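Local structure of proximal thread matrix protein 1 (Mytilus galloprovincialis, 4CN9) at residues A215-Y220 and I410-E415; G390-A395 and E414-T419; Q75-F80 and N225-L230; A54-L59 and Q166-L171. The protein binds collagen as a matrix protein of the mussel byssus, through two von Willebrand factor A domains, and holds zinc, in one site at a MIDAS motif. One frame throughout, in Å; residues are numbered along the deposited sequence. Where two conformers were deposited one is given.

Interaction 1. Residues A215-Y220 and I410-E415; sequences ATMKNY and IASSEE
Lys218 reaches across from one von Willebrand factor A domain to the other and grips the loop 410-415 twice. Its backbone N donates to Ser412 O at 2.9 Å with an N-H...O angle of 166°. The side chain then runs out alongside the same loop: CG sits beside the backbone N (chi1 -68°) and the rest of the chain is extended. CG therefore passes beside Ser412 O, CD and CE beside Ala411 O, and NZ ends 2.8 Å from Ala411 O, in that carbonyl's plane. A second carbonyl, that of Ile408 in helix 404-410, also binds NZ, so the ammonium group gathers oxygens near a helix C terminus, where the helix dipole should favour its positive charge.

In the conformer given, Met217 SD lies 3.9 Å from Ser412 CB, while Met217 CB is close to Ser412 O. Ser412 OG accepts from the backbone N of Ile393.

Ser413 OG, anti to its backbone N (chi1 173°), accepts from Glu415 N in an ST turn. One water takes its proton and donates to Ala215 O at 2.7 Å; another donates to both Ser413 OG and Thr216 O. The interface is thus a polar one: main-chain carbonyls accept from Lys218, and Ser413 OG, giving one proton and accepting two, ties in Ala215 O and Thr216 O through two bridging waters.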
loop_
_atom_site.group_PDB
_atom_site.type_symbol
_atom_site.label_atom_id
_atom_site.label_comp_id
_atom_site.label_asym_id
_atom_site.label_seq_id
_atom_site.Cartn_x
_atom_site.Cartn_y
_atom_site.Cartn_z
ATOM N N ALA A 215 1.213 -6.896 1.905
ATOM C CA ALA A 215 1.196 -5.637 2.630
ATOM C C ALA A 215 0.253 -4.601 1.987
ATOM O O ALA A 215 -0.169 -4.739 0.832
ATOM C CB ALA A 215 2.618 -5.082 2.737
ATOM N N THR A 216 -0.082 -3.574 2.755
ATOM C CA THR A 216 -0.975 -2.505 2.292
ATOM C C THR A 216 -0.428 -1.825 1.025
ATOM O O THR A 216 -1.183 -1.560 0.086
ATOM C CB THR A 216 -1.210 -1.492 3.413
ATOM O OG1 THR A 216 -1.982 -2.119 4.451
ATOM C CG2 THR A 216 -1.956 -0.242 2.902
ATOM N N MET A 217 0.861 -1.505 1.044
ATOM C CA MET A 217 1.576 -1.028 -0.136
ATOM C C MET A 217 2.976 -1.624 -0.099
ATOM O O MET A 217 3.411 -2.139 0.935
ATOM C CB MET A 217 1.637 0.508 -0.179
ATOM C CG MET A 217 0.279 1.198 -0.167
ATOM S SD MET A 217 0.306 2.947 -0.664
ATOM C CE MET A 217 1.782 3.514 0.153
ATOM N N LYS A 218 3.682 -1.547 -1.219
ATOM C CA LYS A 218 5.044 -2.073 -1.303
ATOM C C LYS A 218 5.978 -1.502 -0.242
ATOM O O LYS A 218 6.851 -2.216 0.248
ATOM C CB LYS A 218 5.642 -1.817 -2.683
ATOM C CG LYS A 218 4.989 -2.594 -3.798
ATOM C CD LYS A 218 5.538 -2.097 -5.141
ATOM C CE LYS A 218 4.941 -2.847 -6.310
ATOM N NZ LYS A 218 5.303 -2.178 -7.596
ATOM N N ASN A 219 5.817 -0.236 0.126
ATOM C CA ASN A 219 6.692 0.301 1.164
ATOM C C ASN A 219 6.249 0.003 2.595
ATOM O O ASN A 219 6.864 0.487 3.533
ATOM C CB ASN A 219 7.031 1.784 0.977
ATOM C CG ASN A 219 5.827 2.650 0.720
ATOM O OD1 ASN A 219 4.708 2.360 1.160
ATOM N ND2 ASN A 219 6.059 3.756 0.000
ATOM N N TYR A 220 5.214 -0.820 2.756
ATOM C CA TYR A 220 4.889 -1.388 4.064
ATOM C C TYR A 220 5.595 -2.732 4.282
ATOM O O TYR A 220 5.283 -3.468 5.236
ATOM C CB TYR A 220 3.378 -1.577 4.194
ATOM C CG TYR A 220 2.604 -0.297 4.393
ATOM C CD1 TYR A 220 2.650 0.727 3.447
ATOM C CD2 TYR A 220 1.807 -0.120 5.511
ATOM C CE1 TYR A 220 1.936 1.892 3.627
ATOM C CE2 TYR A 220 1.084 1.056 5.705
ATOM C CZ TYR A 220 1.143 2.048 4.755
ATOM O OH TYR A 220 0.419 3.205 4.938
ATOM N N ILE A 410 4.988 -0.648 -11.428
ATOM C CA ILE A 410 4.932 0.774 -11.142
ATOM C C ILE A 410 3.958 1.131 -10.035
ATOM O O ILE A 410 4.161 2.120 -9.365
ATOM C CB ILE A 410 4.625 1.648 -12.384
ATOM C CG1 ILE A 410 3.182 1.514 -12.812
ATOM C CG2 ILE A 410 5.574 1.323 -13.542
ATOM C CD1 ILE A 410 2.763 2.585 -13.814
ATOM N N ALA A 411 2.892 0.362 -9.868
ATOM C CA ALA A 411 1.871 0.701 -8.878
ATOM C C ALA A 411 2.390 0.540 -7.457
ATOM O O ALA A 411 3.331 -0.217 -7.210
ATOM C CB ALA A 411 0.635 -0.139 -9.074
ATOM N N SER A 412 1.746 1.238 -6.526
ATOM C CA SER A 412 2.112 1.188 -5.113
ATOM C C SER A 412 1.657 -0.133 -4.494
ATOM O O SER A 412 2.121 -0.536 -3.415
ATOM C CB SER A 412 1.501 2.376 -4.354
ATOM O OG SER A 412 2.186 3.593 -4.624
ATOM N N SER A 413 0.736 -0.792 -5.187
ATOM C CA SER A 413 0.227 -2.073 -4.779
ATOM C C SER A 413 -0.478 -2.726 -5.952
ATOM O O SER A 413 -1.042 -2.041 -6.802
ATOM C CB SER A 413 -0.755 -1.893 -3.611
ATOM O OG SER A 413 -1.379 -3.118 -3.313
ATOM N N GLU A 414 -0.462 -4.054 -6.003
ATOM C CA GLU A 414 -1.222 -4.770 -7.025
ATOM C C GLU A 414 -2.721 -4.541 -6.881
ATOM O O GLU A 414 -3.470 -4.674 -7.844
ATOM C CB GLU A 414 -0.880 -6.275 -7.038
ATOM C CG GLU A 414 -1.491 -7.002 -8.225
ATOM C CD GLU A 414 -0.863 -8.373 -8.508
ATOM O OE1 GLU A 414 0.215 -8.687 -7.955
ATOM O OE2 GLU A 414 -1.456 -9.125 -9.315
ATOM N N GLU A 415 -3.163 -4.141 -5.694
ATOM C CA GLU A 415 -4.549 -3.733 -5.523
ATOM C C GLU A 415 -4.874 -2.439 -6.270
ATOM O O GLU A 415 -6.055 -2.129 -6.497
ATOM C CB GLU A 415 -4.871 -3.565 -4.034
ATOM C CG GLU A 415 -4.741 -4.861 -3.248
ATOM C CD GLU A 415 -5.852 -5.829 -3.570
ATOM O OE1 GLU A 415 -6.917 -5.373 -4.042
ATOM O OE2 GLU A 415 -5.671 -7.049 -3.360
HETATM O O HOH W 1 0.691 -4.105 -1.649
HETATM O O HOH W 2 -3.036 -3.285 -0.881
#

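Interaction 2. Residues G390-A395 and E414-T419; sequences GVVIVA and EEYVFT
The Tyr416 ring has Ile393 O at its edge, in the ring plane, with CD2 3.8 Å from that oxygen. Val392 CG1 approaches the same ring obliquely, 4.0 Å from CE2, and the two side chains cross at about a right angle. Beyond these segments, Leu436 of helix 430-437 and Met217 of the other domain also pack on Tyr416. The Phe418 ring likewise has a carbonyl, Ala395 O, near its plane at the edge, while Val394 CG1 comes in obliquely, 4.0 Å from CE1. Helix 430-437 covers Phe418 further with Asp432, Val433 and Leu436.

Val394 touches both aromatic residues, Tyr416 at its O and CB and Phe418 at its ring. With CG1 anti to the backbone N (chi1 176°), that methyl meets Tyr416 O, 3.5 Å away, as well as the Phe418 ring; CG2 turns instead to Tyr416 CB.

The backbones are joined by two hydrogen bonds around Ala395. Its N donates to Tyr416 O at 3.0 Å, and its O accepts from Phe418 N at 2.9 Å. Val417 CA adds a CA-H...O contact to Ala395 O. Ala395 and Val417 form a parallel bridge and put their side chains on the same face, where Ile410 and Leu407 of helix 404-410 meet them.

Strand 391-398, helix 404-410 and strand 417-420 make a beta-alpha-beta crossover, here the last one of the second A domain, whose Rossmann-like sheet ends at strand 417-420.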
loop_
_atom_site.group_PDB
_atom_site.type_symbol
_atom_site.label_atom_id
_atom_site.label_comp_id
_atom_site.label_asym_id
_atom_site.label_seq_id
_atom_site.Cartn_x
_atom_site.Cartn_y
_atom_site.Cartn_z
ATOM N N GLY A 390 6.894 9.500 -1.376
ATOM C CA GLY A 390 5.540 9.568 -0.865
ATOM C C GLY A 390 4.431 9.598 -1.909
ATOM O O GLY A 390 3.256 9.793 -1.570
ATOM N N VAL A 391 4.776 9.396 -3.176
ATOM C CA VAL A 391 3.760 9.399 -4.228
ATOM C C VAL A 391 3.054 8.043 -4.264
ATOM O O VAL A 391 3.702 6.991 -4.331
ATOM C CB VAL A 391 4.373 9.701 -5.602
ATOM C CG1 VAL A 391 3.305 9.659 -6.700
ATOM C CG2 VAL A 391 5.075 11.037 -5.587
ATOM N N VAL A 392 1.728 8.065 -4.193
ATOM C CA VAL A 392 0.945 6.856 -4.383
ATOM C C VAL A 392 0.630 6.698 -5.866
ATOM O O VAL A 392 0.128 7.623 -6.489
ATOM C CB VAL A 392 -0.371 6.894 -3.588
ATOM C CG1 VAL A 392 -1.257 5.727 -3.969
ATOM C CG2 VAL A 392 -0.085 6.901 -2.095
ATOM N N ILE A 393 0.926 5.525 -6.430
ATOM C CA ILE A 393 0.746 5.304 -7.864
ATOM C C ILE A 393 -0.330 4.267 -8.174
ATOM O O ILE A 393 -0.304 3.122 -7.680
ATOM C CB ILE A 393 2.071 4.875 -8.544
ATOM C CG1 ILE A 393 3.184 5.887 -8.230
ATOM C CG2 ILE A 393 1.865 4.726 -10.042
ATOM C CD1 ILE A 393 4.540 5.522 -8.798
ATOM N N VAL A 394 -1.276 4.689 -9.005
ATOM C CA VAL A 394 -2.323 3.830 -9.531
ATOM C C VAL A 394 -2.011 3.571 -11.024
ATOM O O VAL A 394 -1.652 4.503 -11.730
ATOM C CB VAL A 394 -3.687 4.540 -9.389
ATOM C CG1 VAL A 394 -4.807 3.732 -10.020
ATOM C CG2 VAL A 394 -3.977 4.835 -7.920
ATOM N N ALA A 395 -2.123 2.318 -11.472
ATOM C CA ALA A 395 -1.754 1.909 -12.835
ATOM C C ALA A 395 -2.917 1.215 -13.553
ATOM O O ALA A 395 -3.445 0.223 -13.069
ATOM C CB ALA A 395 -0.542 0.955 -12.808
ATOM N N GLU A 414 -0.462 -4.054 -6.003
ATOM C CA GLU A 414 -1.222 -4.770 -7.025
ATOM C C GLU A 414 -2.721 -4.541 -6.881
ATOM O O GLU A 414 -3.470 -4.674 -7.844
ATOM C CB GLU A 414 -0.880 -6.275 -7.038
ATOM C CG GLU A 414 -1.491 -7.002 -8.225
ATOM C CD GLU A 414 -0.863 -8.373 -8.508
ATOM O OE1 GLU A 414 0.215 -8.687 -7.955
ATOM O OE2 GLU A 414 -1.456 -9.125 -9.315
ATOM N N GLU A 415 -3.163 -4.141 -5.694
ATOM C CA GLU A 415 -4.549 -3.733 -5.523
ATOM C C GLU A 415 -4.874 -2.439 -6.270
ATOM O O GLU A 415 -6.055 -2.129 -6.497
ATOM C CB GLU A 415 -4.871 -3.565 -4.034
ATOM C CG GLU A 415 -4.741 -4.861 -3.248
ATOM C CD GLU A 415 -5.852 -5.829 -3.570
ATOM O OE1 GLU A 415 -6.917 -5.373 -4.042
ATOM O OE2 GLU A 415 -5.671 -7.049 -3.360
ATOM N N TYR A 416 -3.835 -1.689 -6.653
ATOM C CA TYR A 416 -4.010 -0.398 -7.319
ATOM C C TYR A 416 -3.744 -0.527 -8.820
ATOM O O TYR A 416 -3.505 0.478 -9.498
ATOM C CB TYR A 416 -3.073 0.675 -6.755
ATOM C CG TYR A 416 -3.110 0.892 -5.244
ATOM C CD1 TYR A 416 -4.072 0.286 -4.434
ATOM C CD2 TYR A 416 -2.162 1.692 -4.638
ATOM C CE1 TYR A 416 -4.079 0.487 -3.047
ATOM C CE2 TYR A 416 -2.165 1.906 -3.260
ATOM C CZ TYR A 416 -3.122 1.305 -2.475
ATOM O OH TYR A 416 -3.075 1.509 -1.116
ATOM N N VAL A 417 -3.787 -1.762 -9.305
ATOM C CA VAL A 417 -3.657 -2.108 -10.718
ATOM C C VAL A 417 -5.022 -2.481 -11.310
ATOM O O VAL A 417 -5.743 -3.314 -10.770
ATOM C CB VAL A 417 -2.714 -3.327 -10.905
ATOM C CG1 VAL A 417 -2.771 -3.869 -12.341
ATOM C CG2 VAL A 417 -1.306 -2.978 -10.531
ATOM N N PHE A 418 -5.358 -1.873 -12.444
ATOM C CA PHE A 418 -6.644 -2.085 -13.081
ATOM C C PHE A 418 -6.433 -2.362 -14.557
ATOM O O PHE A 418 -5.547 -1.768 -15.183
ATOM C CB PHE A 418 -7.529 -0.848 -12.930
ATOM C CG PHE A 418 -7.831 -0.488 -11.516
ATOM C CD1 PHE A 418 -6.971 0.324 -10.794
ATOM C CD2 PHE A 418 -8.971 -0.973 -10.895
ATOM C CE1 PHE A 418 -7.248 0.653 -9.474
ATOM C CE2 PHE A 418 -9.251 -0.657 -9.585
ATOM C CZ PHE A 418 -8.398 0.161 -8.871
ATOM N N THR A 419 -7.240 -3.271 -15.107
ATOM C CA THR A 419 -7.185 -3.602 -16.530
ATOM C C THR A 419 -8.615 -3.679 -17.086
ATOM O O THR A 419 -9.546 -4.091 -16.389
ATOM C CB THR A 419 -6.447 -4.952 -16.811
ATOM O OG1 THR A 419 -7.163 -6.039 -16.213
ATOM C CG2 THR A 419 -5.024 -4.955 -16.264
#

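Interaction 3. Residues Q75-F80 and N225-L230; sequences QMMKDF and NSFSEL
Phe80 CG lies anti to its backbone N (chi1 178°), which turns the ring toward Leu230, whereas Met77, with CG beside its backbone N (chi1 -70°) and the chain extended at chi2, carries its sulfur to Phe227. These groups pack helix 73-85 of the first von Willebrand factor A domain against the 3-10 turn that follows strand 221-224, with no polar bond between the two segments.

Met77 and Phe227 make a Met-aromatic contact. SD is 3.6 Å from Phe227 CE2, and Met77 CG is equally close to CD2; the sulfur stands oblique to the ring. Ile66 touches both side chains. The Phe227 side chain lies about 4 Å from that of zinc ligand Asp174, and about 7 Å from the bound zinc ion, so the pair lies close to the MIDAS site.

Met76, extended beyond CG, runs outward along the turn, and its SD reaches Ser228 CA at 3.6 Å. This is the more open end of the contact. At the buried end Leu230 CD1 rests on the helix, 4.0 Å from Met77 CA and at a similar distance from Phe80 CB. Met172 of strand 166-173 and Ile200 of strand 195-202 touch both Phe80 and Leu230.

Leu230 CB packs on Phe80 CD1. Leu230 O approaches Phe80 CE1 at 3.3 Å, and Leu230 CD2 stands over the centre of one ring face in a CH-pi contact, 4.2 Å from the centroid.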
loop_
_atom_site.group_PDB
_atom_site.type_symbol
_atom_site.label_atom_id
_atom_site.label_comp_id
_atom_site.label_asym_id
_atom_site.label_seq_id
_atom_site.Cartn_x
_atom_site.Cartn_y
_atom_site.Cartn_z
ATOM N N GLN A 75 13.947 -15.479 20.967
ATOM C CA GLN A 75 14.020 -14.464 22.017
ATOM C C GLN A 75 14.104 -13.059 21.416
ATOM O O GLN A 75 13.500 -12.121 21.937
ATOM C CB GLN A 75 15.205 -14.710 22.958
ATOM C CG GLN A 75 15.152 -13.840 24.199
ATOM C CD GLN A 75 13.802 -13.907 24.901
ATOM O OE1 GLN A 75 13.367 -14.970 25.333
ATOM N NE2 GLN A 75 13.126 -12.770 24.992
ATOM N N MET A 76 14.852 -12.921 20.327
ATOM C CA MET A 76 15.003 -11.639 19.656
ATOM C C MET A 76 13.702 -11.209 19.002
ATOM O O MET A 76 13.379 -10.019 18.971
ATOM C CB MET A 76 16.125 -11.704 18.613
ATOM C CG MET A 76 17.503 -11.893 19.241
ATOM S SD MET A 76 18.888 -11.792 18.092
ATOM C CE MET A 76 20.252 -11.904 19.249
ATOM N N MET A 77 12.954 -12.173 18.474
ATOM C CA MET A 77 11.642 -11.874 17.904
ATOM C C MET A 77 10.717 -11.404 19.005
ATOM O O MET A 77 10.000 -10.428 18.847
ATOM C CB MET A 77 11.049 -13.106 17.211
ATOM C CG MET A 77 11.760 -13.491 15.946
ATOM S SD MET A 77 11.123 -15.023 15.208
ATOM C CE MET A 77 9.505 -14.426 14.649
ATOM N N LYS A 78 10.749 -12.090 20.143
ATOM C CA LYS A 78 9.880 -11.742 21.255
ATOM C C LYS A 78 10.184 -10.337 21.758
ATOM O O LYS A 78 9.275 -9.552 22.057
ATOM C CB LYS A 78 10.050 -12.744 22.395
ATOM C CG LYS A 78 9.416 -14.081 22.119
ATOM C CD LYS A 78 9.677 -15.060 23.227
ATOM C CE LYS A 78 8.886 -16.339 23.004
ATOM N NZ LYS A 78 8.954 -17.239 24.167
ATOM N N ASP A 79 11.473 -10.031 21.870
ATOM C CA ASP A 79 11.907 -8.721 22.350
ATOM C C ASP A 79 11.440 -7.612 21.418
ATOM O O ASP A 79 10.981 -6.553 21.863
ATOM C CB ASP A 79 13.430 -8.700 22.522
ATOM C CG ASP A 79 13.892 -9.552 23.699
ATOM O OD1 ASP A 79 13.037 -9.957 24.508
ATOM O OD2 ASP A 79 15.106 -9.811 23.821
ATOM N N PHE A 80 11.537 -7.865 20.121
ATOM C CA PHE A 80 11.068 -6.907 19.140
ATOM C C PHE A 80 9.580 -6.619 19.352
ATOM O O PHE A 80 9.157 -5.468 19.300
ATOM C CB PHE A 80 11.342 -7.419 17.722
ATOM C CG PHE A 80 10.852 -6.501 16.647
ATOM C CD1 PHE A 80 11.547 -5.347 16.337
ATOM C CD2 PHE A 80 9.685 -6.780 15.954
ATOM C CE1 PHE A 80 11.105 -4.501 15.348
ATOM C CE2 PHE A 80 9.231 -5.929 14.971
ATOM C CZ PHE A 80 9.945 -4.787 14.665
ATOM N N ASN A 225 18.531 -8.679 7.394
ATOM C CA ASN A 225 19.330 -9.858 7.084
ATOM C C ASN A 225 19.385 -10.881 8.209
ATOM O O ASN A 225 19.641 -12.052 7.973
ATOM C CB ASN A 225 20.754 -9.444 6.694
ATOM C CG ASN A 225 20.860 -9.034 5.239
ATOM O OD1 ASN A 225 21.386 -7.967 4.915
ATOM N ND2 ASN A 225 20.352 -9.882 4.349
ATOM N N SER A 226 19.128 -10.440 9.426
ATOM C CA SER A 226 19.246 -11.309 10.578
ATOM C C SER A 226 18.289 -10.879 11.671
ATOM O O SER A 226 17.865 -9.720 11.733
ATOM C CB SER A 226 20.673 -11.268 11.119
ATOM O OG SER A 226 21.046 -9.928 11.388
ATOM N N PHE A 227 17.959 -11.826 12.538
ATOM C CA PHE A 227 17.105 -11.547 13.682
ATOM C C PHE A 227 17.796 -10.567 14.621
ATOM O O PHE A 227 17.144 -9.847 15.368
ATOM C CB PHE A 227 16.762 -12.851 14.408
ATOM C CG PHE A 227 15.930 -13.802 13.580
ATOM C CD1 PHE A 227 16.533 -14.723 12.742
ATOM C CD2 PHE A 227 14.544 -13.757 13.632
ATOM C CE1 PHE A 227 15.766 -15.595 11.977
ATOM C CE2 PHE A 227 13.772 -14.624 12.868
ATOM C CZ PHE A 227 14.381 -15.534 12.042
ATOM N N SER A 228 19.126 -10.541 14.571
ATOM C CA SER A 228 19.911 -9.637 15.415
ATOM C C SER A 228 19.649 -8.172 15.099
ATOM O O SER A 228 19.823 -7.311 15.955
ATOM C CB SER A 228 21.408 -9.920 15.259
ATOM O OG SER A 228 21.684 -11.293 15.489
ATOM N N GLU A 229 19.224 -7.892 13.872
ATOM C CA GLU A 229 19.021 -6.516 13.436
ATOM C C GLU A 229 17.560 -6.070 13.441
ATOM O O GLU A 229 17.247 -4.967 12.998
ATOM C CB GLU A 229 19.600 -6.331 12.043
ATOM C CG GLU A 229 21.097 -6.531 11.985
ATOM C CD GLU A 229 21.637 -6.331 10.591
ATOM O OE1 GLU A 229 21.115 -6.970 9.653
ATOM O OE2 GLU A 229 22.573 -5.524 10.427
ATOM N N LEU A 230 16.668 -6.903 13.962
ATOM C CA LEU A 230 15.255 -6.553 14.002
ATOM C C LEU A 230 15.028 -5.182 14.591
ATOM O O LEU A 230 14.172 -4.434 14.122
ATOM C CB LEU A 230 14.460 -7.567 14.826
ATOM C CG LEU A 230 13.763 -8.621 13.984
ATOM C CD1 LEU A 230 13.166 -9.665 14.889
ATOM C CD2 LEU A 230 12.695 -7.989 13.067
#

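Interaction 4. Residues A54-L59 and Q166-L171; sequences ADIIVL and QKIVIL
Strands 54-59 and 166-171 run parallel in register, Ala54 beside Gln166 through Leu59 beside Leu171, with 19° between their directions. Five backbone hydrogen bonds alternate between them: Asp55 N and Ile57 N donate to Gln166 O and Ile168 O, Ile168 N and Ile170 N to Asp55 O and Ile57 O, and Leu59 N closes the series on Ile170 O at 2.9 Å. CA-H...O contacts fill in between, such as Val169 CA to Ile57 O at 3.2 Å.

On the face of Ala54, Ile56, Val58, Ile168 and Ile170, the isoleucines lie side by side and point the same way. With CG1 beside the backbone N (chi1 -53°), Ile168 carries CD1 to Ala54 CB at 3.7 Å, and on to Ile56 CG1 at 4.1 Å. Ile170 CD1 does the same to Ile56 CG2, so Ile56 meets Ile168 through one branch and Ile170 through the other.

On the other face Leu59 and Leu171 cross obliquely, and Leu171 CD1 comes 4.0 Å from Leu59 CB. Val169 and Ile57 pack against helix 142-153, where Val149 touches both. At the same face's polar start, Asp55 makes a salt bridge with Lys165, and Lys167 NZ reaches Glu193 O.

These are the central strands of the A-domain's Rossmann-like sheet, packed by helices on both faces. The C-terminal ends of such strands carry the MIDAS loops: Asp61, and zinc ligands Ser63, Ser65 and Asp174, follow closely in the sequence.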
loop_
_atom_site.group_PDB
_atom_site.type_symbol
_atom_site.label_atom_id
_atom_site.label_comp_id
_atom_site.label_asym_id
_atom_site.label_seq_id
_atom_site.Cartn_x
_atom_site.Cartn_y
_atom_site.Cartn_z
ATOM N N ALA A 54 -5.892 1.579 18.554
ATOM C CA ALA A 54 -5.743 0.496 17.592
ATOM C C ALA A 54 -5.926 -0.871 18.238
ATOM O O ALA A 54 -5.683 -1.045 19.440
ATOM C CB ALA A 54 -4.359 0.570 16.940
ATOM N N ASP A 55 -6.365 -1.825 17.417
ATOM C CA ASP A 55 -6.279 -3.245 17.735
ATOM C C ASP A 55 -5.150 -3.807 16.852
ATOM O O ASP A 55 -5.223 -3.762 15.617
ATOM C CB ASP A 55 -7.623 -3.952 17.478
ATOM C CG ASP A 55 -8.701 -3.599 18.518
ATOM O OD1 ASP A 55 -8.364 -3.349 19.696
ATOM O OD2 ASP A 55 -9.904 -3.591 18.150
ATOM N N ILE A 56 -4.074 -4.262 17.489
ATOM C CA ILE A 56 -2.885 -4.705 16.783
ATOM C C ILE A 56 -2.699 -6.221 16.934
ATOM O O ILE A 56 -2.692 -6.746 18.038
ATOM C CB ILE A 56 -1.630 -3.985 17.307
ATOM C CG1 ILE A 56 -1.797 -2.459 17.191
ATOM C CG2 ILE A 56 -0.413 -4.428 16.540
ATOM C CD1 ILE A 56 -1.164 -1.690 18.334
ATOM N N ILE A 57 -2.589 -6.909 15.804
ATOM C CA ILE A 57 -2.290 -8.322 15.774
ATOM C C ILE A 57 -0.922 -8.535 15.163
ATOM O O ILE A 57 -0.651 -8.082 14.056
ATOM C CB ILE A 57 -3.326 -9.096 14.937
ATOM C CG1 ILE A 57 -4.726 -8.886 15.522
ATOM C CG2 ILE A 57 -2.965 -10.577 14.876
ATOM C CD1 ILE A 57 -4.936 -9.520 16.896
ATOM N N VAL A 58 -0.049 -9.210 15.896
ATOM C CA VAL A 58 1.208 -9.687 15.332
ATOM C C VAL A 58 1.084 -11.147 14.905
ATOM O O VAL A 58 0.672 -11.996 15.681
ATOM C CB VAL A 58 2.376 -9.547 16.337
ATOM C CG1 VAL A 58 3.649 -10.153 15.767
ATOM C CG2 VAL A 58 2.572 -8.083 16.692
ATOM N N LEU A 59 1.429 -11.406 13.648
ATOM C CA LEU A 59 1.462 -12.740 13.055
ATOM C C LEU A 59 2.919 -13.189 13.045
ATOM O O LEU A 59 3.756 -12.639 12.320
ATOM C CB LEU A 59 0.874 -12.655 11.640
ATOM C CG LEU A 59 0.231 -13.841 10.927
ATOM C CD1 LEU A 59 -0.594 -14.751 11.833
ATOM C CD2 LEU A 59 -0.642 -13.273 9.815
ATOM N N GLN A 166 -8.377 1.638 14.809
ATOM C CA GLN A 166 -7.632 1.222 13.635
ATOM C C GLN A 166 -7.244 -0.250 13.787
ATOM O O GLN A 166 -6.814 -0.675 14.857
ATOM C CB GLN A 166 -6.358 2.051 13.489
ATOM C CG GLN A 166 -6.603 3.527 13.263
ATOM C CD GLN A 166 -7.083 3.814 11.855
ATOM O OE1 GLN A 166 -6.749 3.085 10.916
ATOM N NE2 GLN A 166 -7.878 4.872 11.702
ATOM N N LYS A 167 -7.387 -1.017 12.719
ATOM C CA LYS A 167 -6.968 -2.416 12.714
ATOM C C LYS A 167 -5.631 -2.560 12.002
ATOM O O LYS A 167 -5.498 -2.151 10.855
ATOM C CB LYS A 167 -8.007 -3.280 12.015
ATOM C CG LYS A 167 -9.339 -3.325 12.734
ATOM C CD LYS A 167 -10.168 -4.468 12.202
ATOM C CE LYS A 167 -11.579 -4.038 11.903
ATOM N NZ LYS A 167 -11.651 -3.376 10.578
ATOM N N ILE A 168 -4.661 -3.152 12.697
ATOM C CA ILE A 168 -3.304 -3.310 12.192
ATOM C C ILE A 168 -2.784 -4.742 12.387
ATOM O O ILE A 168 -2.942 -5.337 13.467
ATOM C CB ILE A 168 -2.327 -2.351 12.911
ATOM C CG1 ILE A 168 -2.828 -0.907 12.839
ATOM C CG2 ILE A 168 -0.916 -2.471 12.307
ATOM C CD1 ILE A 168 -2.247 -0.027 13.906
ATOM N N VAL A 169 -2.181 -5.283 11.326
ATOM C CA VAL A 169 -1.519 -6.585 11.347
ATOM C C VAL A 169 -0.057 -6.405 10.977
ATOM O O VAL A 169 0.271 -5.796 9.943
ATOM C CB VAL A 169 -2.167 -7.581 10.347
ATOM C CG1 VAL A 169 -1.381 -8.872 10.272
ATOM C CG2 VAL A 169 -3.588 -7.846 10.729
ATOM N N ILE A 170 0.816 -6.907 11.844
ATOM C CA ILE A 170 2.247 -6.907 11.593
ATOM C C ILE A 170 2.711 -8.361 11.444
ATOM O O ILE A 170 2.692 -9.140 12.395
ATOM C CB ILE A 170 3.014 -6.183 12.725
ATOM C CG1 ILE A 170 2.618 -4.701 12.741
ATOM C CG2 ILE A 170 4.517 -6.324 12.528
ATOM C CD1 ILE A 170 2.823 -3.995 14.055
ATOM N N LEU A 171 3.075 -8.709 10.219
ATOM C CA LEU A 171 3.522 -10.055 9.863
ATOM C C LEU A 171 5.048 -10.129 9.906
ATOM O O LEU A 171 5.735 -9.263 9.357
ATOM C CB LEU A 171 3.018 -10.411 8.466
ATOM C CG LEU A 171 3.624 -11.609 7.727
ATOM C CD1 LEU A 171 3.209 -12.885 8.374
ATOM C CD2 LEU A 171 3.188 -11.599 6.272
#

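From the N terminus, strand 54-59 opens interaction 4, and helix segment 75-80 opens interaction 3 before 166-171 closes the former; 225-230 then closes the latter, so the two cross. Both tie together the first A domain, one inside its sheet and one between a helix and a turn near the MIDAS site. Segment 215-220 opens interaction 1 before interaction 3 closes, so these cross too, and 410-415 closes a loop of about 190 residues that brings the second domain against the first. Interaction 2 closes a short beta-alpha-beta loop within that second domain. It touches interaction 1 and shares Glu414 and Glu415 with it.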